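Side-chain contacts in nucleocapsid (Crimean-congo hemorrhagic fever virus, PDB 4AKL), which probably binds single-stranded and double-stranded RNA and takes part in packaging the viral genome: residues 15-20 against 24-29; 35-40 against 414-419; 73-78 against 392-397; 388-393 against 410-415. All blocks are in the same frame, centred on the assembly; numbering follows the deposited sequence.

The four contacts lie on the same side of the chain's centre and form one buried region built of loops and helix ends. Contacts 3 and 4 are closest, with centres about 7 Å apart, and share Phe392 and Gly393. Contacts 2 and 4 share Leu414 and Asn415. The amide of Asn415 ties contact 2 to contact 3, because Asn415 ND2 is 2.9 Å from Cys74 O, a probable hydrogen bond. Contact 1 joins contact 3 through Ile77, which packs on Phe20 and Leu26. It joins contact 2 through Val27 O, 2.9 Å from Ser35 N, and through a salt bridge between Asp28 and Arg417. Contacts 1 and 4 do not touch; their nearest atoms are about 7 Å apart.

Contact 1: residues 15-20 against 24-29; sequences KWFEEF and NGLVDT
Asn24 ND2 sits over the centre of one face of the Phe20 ring, 3.4 Å above its plane. The amide is not parallel to the ring: the two planes are 34° apart. The same ND2 donates to the backbone, with Asn24 ND2 at 3.3 Å from Phe20 O and an N-H...O angle of 153°. This bond runs close to the amide plane of Asn24. Phe20 has its CG anti to its backbone N (chi1 -168°), beside its own carbonyl carbon. Ring and carbonyl are therefore within reach of one amide.

Phe20 O is gripped twice, since Asn24 N also donates to Phe20 O at 2.8 Å. The backbone bond is the last-turn i+4 link of helix 10-24. Gly25 then leaves the helix with positive phi and ends it at the C' position. The chain turns back, and Leu26 faces the helix it has just left.

Leu26 uses one branch for this. Its CD1 lies at the edge of the Phe20 ring, near the ring plane, with Leu26 CD1 4.0 Å from Phe20 CD1. The same methyl also meets the second ring, with Leu26 CD1 4.0 Å from Phe17 CE1. Here the approach is oblique. Asn24 ND2 has a further partner in Asp401 OD1, so its position is set by more than the helix end. Ile77 of helix 77-83 packs on Phe20 and Leu26, and Tyr78 of that helix meets Phe17 edge to face.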
loop_
_atom_site.group_PDB
_atom_site.type_symbol
_atom_site.label_atom_id
_atom_site.label_comp_id
_atom_site.label_asym_id
_atom_site.label_seq_id
_atom_site.Cartn_x
_atom_site.Cartn_y
_atom_site.Cartn_z
ATOM N N LYS A 15 -16.098 -22.781 -8.908
ATOM C CA LYS A 15 -16.400 -23.679 -10.032
ATOM C C LYS A 15 -15.677 -23.238 -11.296
ATOM O O LYS A 15 -15.132 -24.080 -12.020
ATOM C CB LYS A 15 -17.907 -23.780 -10.270
ATOM C CG LYS A 15 -18.611 -24.624 -9.238
ATOM C CD LYS A 15 -20.019 -24.988 -9.715
ATOM C CE LYS A 15 -20.676 -26.009 -8.812
ATOM N NZ LYS A 15 -21.842 -26.648 -9.457
ATOM N N TRP A 16 -15.653 -21.918 -11.548
ATOM C CA TRP A 16 -14.938 -21.403 -12.686
ATOM C C TRP A 16 -13.469 -21.844 -12.580
ATOM O O TRP A 16 -12.871 -22.287 -13.553
ATOM C CB TRP A 16 -15.063 -19.871 -12.748
ATOM C CG TRP A 16 -14.460 -19.284 -13.929
ATOM C CD1 TRP A 16 -15.096 -18.918 -15.060
ATOM C CD2 TRP A 16 -13.075 -18.968 -14.113
ATOM N NE1 TRP A 16 -14.190 -18.389 -15.962
ATOM C CE2 TRP A 16 -12.941 -18.421 -15.402
ATOM C CE3 TRP A 16 -11.927 -19.104 -13.311
ATOM C CZ2 TRP A 16 -11.719 -18.008 -15.906
ATOM C CZ3 TRP A 16 -10.730 -18.713 -13.809
ATOM C CH2 TRP A 16 -10.622 -18.161 -15.098
ATOM N N PHE A 17 -12.905 -21.723 -11.386
ATOM C CA PHE A 17 -11.513 -22.091 -11.161
ATOM C C PHE A 17 -11.205 -23.605 -11.301
ATOM O O PHE A 17 -10.137 -23.957 -11.805
ATOM C CB PHE A 17 -11.069 -21.634 -9.782
ATOM C CG PHE A 17 -9.673 -22.021 -9.444
ATOM C CD1 PHE A 17 -8.621 -21.415 -10.072
ATOM C CD2 PHE A 17 -9.409 -23.010 -8.485
ATOM C CE1 PHE A 17 -7.316 -21.766 -9.763
ATOM C CE2 PHE A 17 -8.119 -23.375 -8.166
ATOM C CZ PHE A 17 -7.063 -22.740 -8.810
ATOM N N GLU A 18 -12.107 -24.481 -10.850
ATOM C CA GLU A 18 -11.801 -25.934 -10.884
ATOM C C GLU A 18 -11.636 -26.405 -12.316
ATOM O O GLU A 18 -10.661 -27.108 -12.634
ATOM C CB GLU A 18 -12.853 -26.772 -10.153
ATOM C CG GLU A 18 -12.712 -26.766 -8.645
ATOM C CD GLU A 18 -11.382 -27.363 -8.153
ATOM O OE1 GLU A 18 -11.068 -28.547 -8.470
ATOM O OE2 GLU A 18 -10.653 -26.650 -7.441
ATOM N N GLU A 19 -12.603 -26.024 -13.154
ATOM C CA GLU A 19 -12.550 -26.186 -14.611
ATOM C C GLU A 19 -11.187 -25.761 -15.150
ATOM O O GLU A 19 -10.464 -26.532 -15.780
ATOM C CB GLU A 19 -13.631 -25.278 -15.265
ATOM C CG GLU A 19 -13.569 -25.174 -16.810
ATOM C CD GLU A 19 -13.416 -23.724 -17.373
ATOM O OE1 GLU A 19 -12.934 -22.756 -16.647
ATOM O OE2 GLU A 19 -13.785 -23.569 -18.584
ATOM N N PHE A 20 -10.856 -24.512 -14.871
ATOM C CA PHE A 20 -9.674 -23.881 -15.404
ATOM C C PHE A 20 -8.399 -24.589 -14.956
ATOM O O PHE A 20 -7.495 -24.778 -15.759
ATOM C CB PHE A 20 -9.638 -22.406 -14.959
ATOM C CG PHE A 20 -8.618 -21.597 -15.668
ATOM C CD1 PHE A 20 -7.308 -21.605 -15.258
ATOM C CD2 PHE A 20 -8.958 -20.835 -16.773
ATOM C CE1 PHE A 20 -6.338 -20.845 -15.937
ATOM C CE2 PHE A 20 -7.973 -20.066 -17.453
ATOM C CZ PHE A 20 -6.685 -20.075 -17.032
ATOM N N ASN A 24 -5.972 -26.322 -17.593
ATOM C CA ASN A 24 -4.656 -25.792 -17.876
ATOM C C ASN A 24 -3.468 -26.426 -17.118
ATOM O O ASN A 24 -2.307 -26.048 -17.345
ATOM C CB ASN A 24 -4.718 -24.269 -17.713
ATOM C CG ASN A 24 -5.519 -23.607 -18.846
ATOM O OD1 ASN A 24 -4.997 -23.410 -19.940
ATOM N ND2 ASN A 24 -6.775 -23.279 -18.584
ATOM N N GLY A 25 -3.746 -27.391 -16.252
ATOM C CA GLY A 25 -2.686 -28.118 -15.530
ATOM C C GLY A 25 -1.884 -27.228 -14.585
ATOM O O GLY A 25 -0.667 -27.285 -14.547
ATOM N N LEU A 26 -2.588 -26.404 -13.827
ATOM C CA LEU A 26 -1.968 -25.527 -12.867
ATOM C C LEU A 26 -1.366 -26.337 -11.704
ATOM O O LEU A 26 -1.948 -27.377 -11.264
ATOM C CB LEU A 26 -2.982 -24.543 -12.320
ATOM C CG LEU A 26 -3.659 -23.613 -13.312
ATOM C CD1 LEU A 26 -4.547 -22.658 -12.565
ATOM C CD2 LEU A 26 -2.623 -22.808 -14.143
ATOM N N VAL A 27 -0.212 -25.853 -11.221
ATOM C CA VAL A 27 0.503 -26.450 -10.097
ATOM C C VAL A 27 0.835 -25.405 -9.039
ATOM O O VAL A 27 0.814 -24.192 -9.305
ATOM C CB VAL A 27 1.822 -27.119 -10.529
ATOM C CG1 VAL A 27 1.545 -28.456 -11.305
ATOM C CG2 VAL A 27 2.697 -26.142 -11.309
ATOM N N ASP A 28 1.133 -25.894 -7.840
ATOM C CA ASP A 28 1.494 -25.031 -6.725
ATOM C C ASP A 28 2.786 -25.479 -6.056
ATOM O O ASP A 28 3.023 -25.204 -4.878
ATOM C CB ASP A 28 0.319 -24.955 -5.727
ATOM C CG ASP A 28 0.079 -26.246 -4.958
ATOM O OD1 ASP A 28 0.610 -27.348 -5.307
ATOM O OD2 ASP A 28 -0.668 -26.128 -3.983
ATOM N N THR A 29 3.619 -26.172 -6.828
ATOM C CA THR A 29 4.921 -26.638 -6.367
ATOM C C THR A 29 5.741 -25.457 -5.844
ATOM O O THR A 29 6.316 -25.519 -4.752
ATOM C CB THR A 29 5.725 -27.296 -7.524
ATOM O OG1 THR A 29 4.842 -28.078 -8.338
ATOM C CG2 THR A 29 6.841 -28.181 -6.984
#

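Contact 2: residues 35-40 against 414-419; sequences SFCESV and LNLRTN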
loop_
_atom_site.group_PDB
_atom_site.type_symbol
_atom_site.label_atom_id
_atom_site.label_comp_id
_atom_site.label_asym_id
_atom_site.label_seq_id
_atom_site.Cartn_x
_atom_site.Cartn_y
_atom_site.Cartn_z
ATOM N N SER A 35 -0.744 -21.878 -10.139
ATOM C CA SER A 35 -0.232 -21.060 -11.198
ATOM C C SER A 35 0.333 -21.918 -12.306
ATOM O O SER A 35 0.248 -23.166 -12.268
ATOM C CB SER A 35 0.886 -20.168 -10.635
ATOM O OG SER A 35 2.048 -20.919 -10.455
ATOM N N PHE A 36 0.913 -21.261 -13.303
ATOM C CA PHE A 36 1.566 -21.964 -14.431
ATOM C C PHE A 36 3.052 -22.276 -14.165
ATOM O O PHE A 36 3.762 -22.759 -15.067
ATOM C CB PHE A 36 1.400 -21.138 -15.731
ATOM C CG PHE A 36 0.038 -21.257 -16.341
ATOM C CD1 PHE A 36 -0.284 -22.363 -17.117
ATOM C CD2 PHE A 36 -0.920 -20.268 -16.133
ATOM C CE1 PHE A 36 -1.529 -22.485 -17.676
ATOM C CE2 PHE A 36 -2.192 -20.366 -16.684
ATOM C CZ PHE A 36 -2.514 -21.478 -17.454
ATOM N N CYS A 37 3.512 -22.040 -12.936
ATOM C CA CYS A 37 4.943 -22.136 -12.618
ATOM C C CYS A 37 5.439 -23.569 -12.378
ATOM O O CYS A 37 5.241 -24.138 -11.308
ATOM C CB CYS A 37 5.294 -21.242 -11.401
ATOM S SG CYS A 37 7.044 -21.008 -11.122
ATOM N N GLU A 38 6.106 -24.123 -13.388
ATOM C CA GLU A 38 6.732 -25.463 -13.285
ATOM C C GLU A 38 8.160 -25.489 -12.750
ATOM O O GLU A 38 8.656 -26.540 -12.396
ATOM C CB GLU A 38 6.682 -26.163 -14.628
ATOM C CG GLU A 38 5.350 -26.899 -14.826
ATOM C CD GLU A 38 5.166 -27.347 -16.240
ATOM O OE1 GLU A 38 5.867 -26.792 -17.131
ATOM O OE2 GLU A 38 4.333 -28.241 -16.468
ATOM N N SER A 39 8.823 -24.353 -12.691
ATOM C CA SER A 39 10.199 -24.303 -12.159
ATOM C C SER A 39 10.589 -22.903 -11.823
ATOM O O SER A 39 10.123 -21.952 -12.438
ATOM C CB SER A 39 11.211 -24.879 -13.164
ATOM O OG SER A 39 11.191 -24.124 -14.342
ATOM N N VAL A 40 11.470 -22.782 -10.848
ATOM C CA VAL A 40 11.923 -21.479 -10.397
ATOM C C VAL A 40 12.660 -20.788 -11.557
ATOM O O VAL A 40 13.492 -21.395 -12.193
ATOM C CB VAL A 40 12.822 -21.595 -9.135
ATOM C CG1 VAL A 40 13.327 -20.225 -8.695
ATOM C CG2 VAL A 40 12.067 -22.272 -8.007
ATOM N N LEU A 414 5.185 -12.190 -5.456
ATOM C CA LEU A 414 4.704 -12.430 -4.111
ATOM C C LEU A 414 3.908 -13.748 -3.997
ATOM O O LEU A 414 3.665 -14.206 -2.906
ATOM C CB LEU A 414 3.825 -11.256 -3.651
ATOM C CG LEU A 414 4.585 -9.958 -3.424
ATOM C CD1 LEU A 414 3.623 -8.854 -3.070
ATOM C CD2 LEU A 414 5.676 -10.123 -2.350
ATOM N N ASN A 415 3.495 -14.307 -5.134
ATOM C CA ASN A 415 2.948 -15.668 -5.207
ATOM C C ASN A 415 4.037 -16.767 -5.150
ATOM O O ASN A 415 3.707 -17.939 -4.999
ATOM C CB ASN A 415 2.110 -15.837 -6.474
ATOM C CG ASN A 415 1.249 -17.074 -6.445
ATOM O OD1 ASN A 415 0.739 -17.475 -5.372
ATOM N ND2 ASN A 415 1.087 -17.703 -7.592
ATOM N N LEU A 416 5.324 -16.405 -5.275
ATOM C CA LEU A 416 6.402 -17.407 -5.157
ATOM C C LEU A 416 6.536 -17.771 -3.694
ATOM O O LEU A 416 6.509 -16.862 -2.847
ATOM C CB LEU A 416 7.750 -16.910 -5.675
ATOM C CG LEU A 416 7.933 -16.893 -7.193
ATOM C CD1 LEU A 416 9.154 -16.068 -7.558
ATOM C CD2 LEU A 416 8.016 -18.324 -7.805
ATOM N N ARG A 417 6.698 -19.079 -3.406
ATOM C CA ARG A 417 6.761 -19.562 -2.008
ATOM C C ARG A 417 7.956 -18.995 -1.281
ATOM O O ARG A 417 8.967 -18.664 -1.899
ATOM C CB ARG A 417 6.800 -21.120 -1.923
ATOM C CG ARG A 417 5.492 -21.800 -2.319
ATOM C CD ARG A 417 5.547 -23.317 -2.234
ATOM N NE ARG A 417 4.251 -23.927 -2.591
ATOM C CZ ARG A 417 3.184 -24.038 -1.777
ATOM N NH1 ARG A 417 3.206 -23.597 -0.504
ATOM N NH2 ARG A 417 2.061 -24.603 -2.247
ATOM N N THR A 418 7.824 -18.881 0.031
ATOM C CA THR A 418 8.903 -18.452 0.890
ATOM C C THR A 418 9.421 -19.572 1.801
ATOM O O THR A 418 10.376 -19.357 2.521
ATOM C CB THR A 418 8.476 -17.251 1.775
ATOM O OG1 THR A 418 7.323 -17.597 2.551
ATOM C CG2 THR A 418 8.168 -15.984 0.882
ATOM N N ASN A 419 8.808 -20.760 1.758
ATOM C CA ASN A 419 9.162 -21.844 2.727
ATOM C C ASN A 419 10.479 -22.558 2.414
ATOM O O ASN A 419 11.000 -22.479 1.295
ATOM C CB ASN A 419 8.014 -22.825 2.891
ATOM C CG ASN A 419 7.439 -23.295 1.574
ATOM O OD1 ASN A 419 7.907 -24.276 0.976
ATOM N ND2 ASN A 419 6.379 -22.591 1.114
#
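The flat amide of Asn415 meets Ser35 with its NH2 end: Asn415 ND2 is 3.9 Å from Ser35 CB. The serine carbon lies beyond ND2, almost on the extension of the CG-ND2 bond, and so between the directions of the two N-H groups. The touch is thus at the edge of the amide and not over a face.

Asn415 has its CG anti to the backbone N (chi1 -166°), which sends the amide toward 35-40. Its polar atoms bind beyond that segment. OD1 accepts from Ser33 N, and ND2 donates to Cys74 O.

The Ser35 hydroxyl turns to its own segment. Ser35 OG accepts from Cys37 N at 3.1 Å, with a nearly straight N-H...O angle of 161°. This is an ST turn. The bond closes the turn from Ser35 to Cys37. OG also has a hydrogen bond with Thr31 OG1.

The cysteine side chain points at the other loop, where Cys37 SG is 4.4 Å from Leu416 CD2. This is a loose apolar touch between two buried side chains.

No hydrogen bond crosses between 35-40 and 414-419. The amide of Asn415 is bonded to Ser33 and Cys74, and Ser35 OG to Cys37 N of its own segment and to Thr31. The polar bonds of each loop therefore run to neighbouring residues, many of them in 27-33, and the direct touch adds only van der Waals packing.

Contact 3: residues 73-78 against 392-397; sequences FCAPIY and FGTIPV
Ala75 and Ile77 flank Pro76, the N-cap residue of helix 77-83, and both pack against the loop that follows helix 385-392. Their partners are Thr394 and Ile395. The contact is buried and apolar, and no hydrogen bond crosses it.

Ala75 points its single methyl straight at the beta carbon of Thr394. Ala75 CB is 3.4 Å from Thr394 CB, tighter than usual for two carbons. Both branches of the threonine lie close by: Thr394 OG1 and Thr394 CG2 are each 3.6 Å from Ala75 CB. The methyl is therefore seated on the fork of the side chain. Thr394 OG1 makes only a van der Waals touch with it.

Ile77 and Ile395 cross at about a right angle. Ile395 is extended at its end (chi2 171°) and pushes its CD1 at the first turn of the helix. Ile77 is folded (chi2 -61°), and its CD1 touches both ends of the Ile395 branch. Ile77 CD1 is 3.9 Å from Ile395 CD1 and also 3.9 Å from Ile395 CG1. The Ile77 CG2 branch meets the same terminal methyl. That methyl also touches the backbone, with Ile395 CD1 3.6 Å from Ile77 O.

Thr394 also touches Cys80 and Ile395 touches Ala81, on the next turn of helix 77-83. Further along the loop, Pro396 and Val397 rest on helix 324-336. The loop thus lies between the start of helix 77-83 and helix 324-336, with helix 10-24 packed beside Ile77.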
loop_
_atom_site.group_PDB
_atom_site.type_symbol
_atom_site.label_atom_id
_atom_site.label_comp_id
_atom_site.label_asym_id
_atom_site.label_seq_id
_atom_site.Cartn_x
_atom_site.Cartn_y
_atom_site.Cartn_z
ATOM N N PHE A 73 5.128 -16.835 -15.392
ATOM C CA PHE A 73 4.300 -18.037 -15.182
ATOM C C PHE A 73 3.808 -18.211 -13.737
ATOM O O PHE A 73 3.224 -19.230 -13.409
ATOM C CB PHE A 73 5.044 -19.306 -15.658
ATOM C CG PHE A 73 5.360 -19.326 -17.149
ATOM C CD1 PHE A 73 4.336 -19.406 -18.096
ATOM C CD2 PHE A 73 6.673 -19.289 -17.594
ATOM C CE1 PHE A 73 4.608 -19.423 -19.485
ATOM C CE2 PHE A 73 6.974 -19.310 -18.980
ATOM C CZ PHE A 73 5.928 -19.372 -19.924
ATOM N N CYS A 74 3.994 -17.207 -12.879
ATOM C CA CYS A 74 3.686 -17.401 -11.479
ATOM C C CYS A 74 2.580 -16.520 -10.985
ATOM O O CYS A 74 2.484 -16.307 -9.768
ATOM C CB CYS A 74 4.959 -17.240 -10.657
ATOM S SG CYS A 74 5.550 -15.682 -10.650
ATOM N N ALA A 75 1.725 -16.012 -11.894
ATOM C CA ALA A 75 0.523 -15.277 -11.481
ATOM C C ALA A 75 -0.410 -16.214 -10.669
ATOM O O ALA A 75 -0.569 -17.374 -11.031
ATOM C CB ALA A 75 -0.230 -14.691 -12.677
ATOM N N PRO A 76 -0.972 -15.711 -9.548
ATOM C CA PRO A 76 -1.951 -16.425 -8.723
ATOM C C PRO A 76 -3.263 -16.372 -9.421
ATOM O O PRO A 76 -4.050 -15.419 -9.244
ATOM C CB PRO A 76 -1.948 -15.651 -7.411
ATOM C CG PRO A 76 -1.581 -14.349 -7.766
ATOM C CD PRO A 76 -0.644 -14.421 -8.950
ATOM N N ILE A 77 -3.498 -17.396 -10.225
ATOM C CA ILE A 77 -4.689 -17.439 -11.105
ATOM C C ILE A 77 -6.019 -17.178 -10.434
ATOM O O ILE A 77 -6.853 -16.389 -10.945
ATOM C CB ILE A 77 -4.788 -18.748 -11.837
ATOM C CG1 ILE A 77 -3.606 -18.876 -12.807
ATOM C CG2 ILE A 77 -6.077 -18.798 -12.621
ATOM C CD1 ILE A 77 -3.548 -17.760 -13.915
ATOM N N TYR A 78 -6.214 -17.807 -9.295
ATOM C CA TYR A 78 -7.515 -17.746 -8.601
ATOM C C TYR A 78 -7.834 -16.321 -8.230
ATOM O O TYR A 78 -8.913 -15.825 -8.517
ATOM C CB TYR A 78 -7.499 -18.607 -7.337
ATOM C CG TYR A 78 -8.820 -18.661 -6.616
ATOM C CD1 TYR A 78 -9.755 -19.596 -6.951
ATOM C CD2 TYR A 78 -9.137 -17.745 -5.588
ATOM C CE1 TYR A 78 -10.964 -19.665 -6.306
ATOM C CE2 TYR A 78 -10.380 -17.800 -4.925
ATOM C CZ TYR A 78 -11.277 -18.756 -5.290
ATOM O OH TYR A 78 -12.493 -18.848 -4.661
ATOM N N PHE A 392 -5.262 -7.171 -13.471
ATOM C CA PHE A 392 -6.122 -7.299 -14.667
ATOM C C PHE A 392 -5.421 -7.842 -15.907
ATOM O O PHE A 392 -6.089 -8.081 -16.927
ATOM C CB PHE A 392 -6.681 -5.939 -15.078
ATOM C CG PHE A 392 -7.214 -5.098 -13.938
ATOM C CD1 PHE A 392 -8.102 -5.612 -13.016
ATOM C CD2 PHE A 392 -6.859 -3.774 -13.824
ATOM C CE1 PHE A 392 -8.583 -4.819 -12.002
ATOM C CE2 PHE A 392 -7.338 -2.990 -12.796
ATOM C CZ PHE A 392 -8.187 -3.512 -11.912
ATOM N N GLY A 393 -4.105 -8.038 -15.829
ATOM C CA GLY A 393 -3.317 -8.398 -16.988
ATOM C C GLY A 393 -2.588 -9.709 -17.064
ATOM O O GLY A 393 -1.965 -9.954 -18.067
ATOM N N THR A 394 -2.656 -10.550 -16.032
ATOM C CA THR A 394 -2.028 -11.873 -16.102
ATOM C C THR A 394 -2.946 -12.832 -16.805
ATOM O O THR A 394 -2.498 -13.867 -17.335
ATOM C CB THR A 394 -1.684 -12.419 -14.732
ATOM O OG1 THR A 394 -2.893 -12.740 -14.006
ATOM C CG2 THR A 394 -0.810 -11.420 -13.936
ATOM N N ILE A 395 -4.230 -12.506 -16.801
ATOM C CA ILE A 395 -5.266 -13.237 -17.540
ATOM C C ILE A 395 -6.043 -12.230 -18.411
ATOM O O ILE A 395 -6.639 -11.308 -17.873
ATOM C CB ILE A 395 -6.274 -13.899 -16.576
ATOM C CG1 ILE A 395 -5.604 -14.847 -15.539
ATOM C CG2 ILE A 395 -7.258 -14.649 -17.339
ATOM C CD1 ILE A 395 -6.563 -15.360 -14.412
ATOM N N PRO A 396 -6.009 -12.373 -19.740
ATOM C CA PRO A 396 -6.838 -11.502 -20.591
ATOM C C PRO A 396 -8.282 -12.012 -20.553
ATOM O O PRO A 396 -8.565 -13.152 -20.979
ATOM C CB PRO A 396 -6.230 -11.663 -21.964
ATOM C CG PRO A 396 -5.713 -13.035 -22.004
ATOM C CD PRO A 396 -5.336 -13.408 -20.543
ATOM N N VAL A 397 -9.179 -11.194 -20.034
ATOM C CA VAL A 397 -10.525 -11.702 -19.696
ATOM C C VAL A 397 -11.373 -12.082 -20.896
ATOM O O VAL A 397 -12.309 -12.866 -20.759
ATOM C CB VAL A 397 -11.317 -10.720 -18.796
ATOM C CG1 VAL A 397 -10.581 -10.492 -17.475
ATOM C CG2 VAL A 397 -11.598 -9.449 -19.526
#

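Contact 4: residues 388-393 against 410-415; sequences MGVCFG and TKSILN
Val390 carries the packing and touches Lys411 and Ser412. Its CG2 methyl does most of the work. Val390 CG2 is 3.6 Å from Ser412 OG and 3.9 Å from Ser412 N. Val390 CG2 is 4.1 Å from Lys411 C, the carbonyl carbon. The other methyl is a little further off, with Val390 CG1 4.3 Å from Lys411 CB. Val390 has CG2 anti to its backbone N and CG1 between N and the carbonyl carbon (chi1 70°), which turns both methyls to the 3-10 segment 410-415.

No hydrogen bond joins the two segments. Each is held by its own backbone bonds. In 388-393 they are of the i+4 kind: Gly393 N donates to Gly389 O at 2.8 Å. In 410-415 they are of the i+3 kind, as in a 3-10 helix: Leu414 N donates to Lys411 O at 3.0 Å.

The Lys411 chain is extended and leads away from Val390. A salt bridge ties it to the same helix just outside the segment, from Lys411 NZ to Glu387 OE2, and NZ also has a hydrogen bond with His453 NE2.

Helix 385-392 faces the 3-10 segment with Val390 and helix 306-316 with Met388 and Cys391. Lys411, Ile413 and Leu414 pack on helix 450-460, and Ile413 also on helix 425-440.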
loop_
_atom_site.group_PDB
_atom_site.type_symbol
_atom_site.label_atom_id
_atom_site.label_comp_id
_atom_site.label_asym_id
_atom_site.label_seq_id
_atom_site.Cartn_x
_atom_site.Cartn_y
_atom_site.Cartn_z
ATOM N N MET A 388 -1.658 -2.311 -11.876
ATOM C CA MET A 388 -2.828 -2.661 -12.688
ATOM C C MET A 388 -2.599 -3.969 -13.434
ATOM O O MET A 388 -3.522 -4.775 -13.546
ATOM C CB MET A 388 -3.140 -1.546 -13.698
ATOM C CG MET A 388 -3.412 -0.216 -13.091
ATOM S SD MET A 388 -3.893 1.063 -14.317
ATOM C CE MET A 388 -5.550 0.524 -14.580
ATOM N N GLY A 389 -1.368 -4.199 -13.921
ATOM C CA GLY A 389 -1.059 -5.392 -14.687
ATOM C C GLY A 389 -1.217 -6.679 -13.841
ATOM O O GLY A 389 -1.734 -7.656 -14.324
ATOM N N VAL A 390 -0.766 -6.688 -12.600
ATOM C CA VAL A 390 -0.969 -7.891 -11.796
ATOM C C VAL A 390 -2.463 -8.137 -11.485
ATOM O O VAL A 390 -2.901 -9.271 -11.408
ATOM C CB VAL A 390 -0.101 -7.914 -10.499
ATOM C CG1 VAL A 390 -0.588 -6.883 -9.489
ATOM C CG2 VAL A 390 -0.092 -9.287 -9.909
ATOM N N CYS A 391 -3.264 -7.078 -11.353
ATOM C CA CYS A 391 -4.698 -7.288 -11.101
ATOM C C CYS A 391 -5.543 -7.761 -12.285
ATOM O O CYS A 391 -6.450 -8.596 -12.138
ATOM C CB CYS A 391 -5.294 -5.984 -10.603
ATOM S SG CYS A 391 -4.668 -5.292 -9.101
ATOM N N PHE A 392 -5.262 -7.171 -13.471
ATOM C CA PHE A 392 -6.122 -7.299 -14.667
ATOM C C PHE A 392 -5.421 -7.842 -15.907
ATOM O O PHE A 392 -6.089 -8.081 -16.927
ATOM C CB PHE A 392 -6.681 -5.939 -15.078
ATOM C CG PHE A 392 -7.214 -5.098 -13.938
ATOM C CD1 PHE A 392 -8.102 -5.612 -13.016
ATOM C CD2 PHE A 392 -6.859 -3.774 -13.824
ATOM C CE1 PHE A 392 -8.583 -4.819 -12.002
ATOM C CE2 PHE A 392 -7.338 -2.990 -12.796
ATOM C CZ PHE A 392 -8.187 -3.512 -11.912
ATOM N N GLY A 393 -4.105 -8.038 -15.829
ATOM C CA GLY A 393 -3.317 -8.398 -16.988
ATOM C C GLY A 393 -2.588 -9.709 -17.064
ATOM O O GLY A 393 -1.965 -9.954 -18.067
ATOM N N THR A 410 5.104 -7.469 -12.101
ATOM C CA THR A 410 5.999 -7.482 -10.948
ATOM C C THR A 410 5.489 -8.270 -9.753
ATOM O O THR A 410 6.099 -9.244 -9.355
ATOM C CB THR A 410 6.435 -6.038 -10.564
ATOM O OG1 THR A 410 7.025 -5.439 -11.712
ATOM C CG2 THR A 410 7.474 -5.997 -9.449
ATOM N N LYS A 411 4.344 -7.879 -9.192
ATOM C CA LYS A 411 3.943 -8.438 -7.923
ATOM C C LYS A 411 3.501 -9.933 -7.941
ATOM O O LYS A 411 3.167 -10.488 -6.866
ATOM C CB LYS A 411 2.971 -7.479 -7.233
ATOM C CG LYS A 411 3.774 -6.382 -6.568
ATOM C CD LYS A 411 2.981 -5.280 -5.994
ATOM C CE LYS A 411 3.921 -4.260 -5.398
ATOM N NZ LYS A 411 3.179 -3.078 -5.011
ATOM N N SER A 412 3.514 -10.584 -9.121
ATOM C CA SER A 412 3.271 -11.986 -9.189
ATOM C C SER A 412 4.346 -12.724 -8.437
ATOM O O SER A 412 4.111 -13.840 -8.003
ATOM C CB SER A 412 3.134 -12.488 -10.592
ATOM O OG SER A 412 1.947 -12.007 -11.192
ATOM N N ILE A 413 5.523 -12.088 -8.288
ATOM C CA ILE A 413 6.597 -12.581 -7.421
ATOM C C ILE A 413 6.151 -12.931 -6.009
ATOM O O ILE A 413 6.684 -13.870 -5.417
ATOM C CB ILE A 413 7.804 -11.544 -7.379
ATOM C CG1 ILE A 413 8.647 -11.698 -8.611
ATOM C CG2 ILE A 413 8.734 -11.822 -6.280
ATOM C CD1 ILE A 413 9.551 -10.467 -8.937
ATOM N N LEU A 414 5.185 -12.190 -5.456
ATOM C CA LEU A 414 4.704 -12.430 -4.111
ATOM C C LEU A 414 3.908 -13.748 -3.997
ATOM O O LEU A 414 3.665 -14.206 -2.906
ATOM C CB LEU A 414 3.825 -11.256 -3.651
ATOM C CG LEU A 414 4.585 -9.958 -3.424
ATOM C CD1 LEU A 414 3.623 -8.854 -3.070
ATOM C CD2 LEU A 414 5.676 -10.123 -2.350
ATOM N N ASN A 415 3.495 -14.307 -5.134
ATOM C CA ASN A 415 2.948 -15.668 -5.207
ATOM C C ASN A 415 4.037 -16.767 -5.150
ATOM O O ASN A 415 3.707 -17.939 -4.999
ATOM C CB ASN A 415 2.110 -15.837 -6.474
ATOM C CG ASN A 415 1.249 -17.074 -6.445
ATOM O OD1 ASN A 415 0.739 -17.475 -5.372
ATOM N ND2 ASN A 415 1.087 -17.703 -7.592
#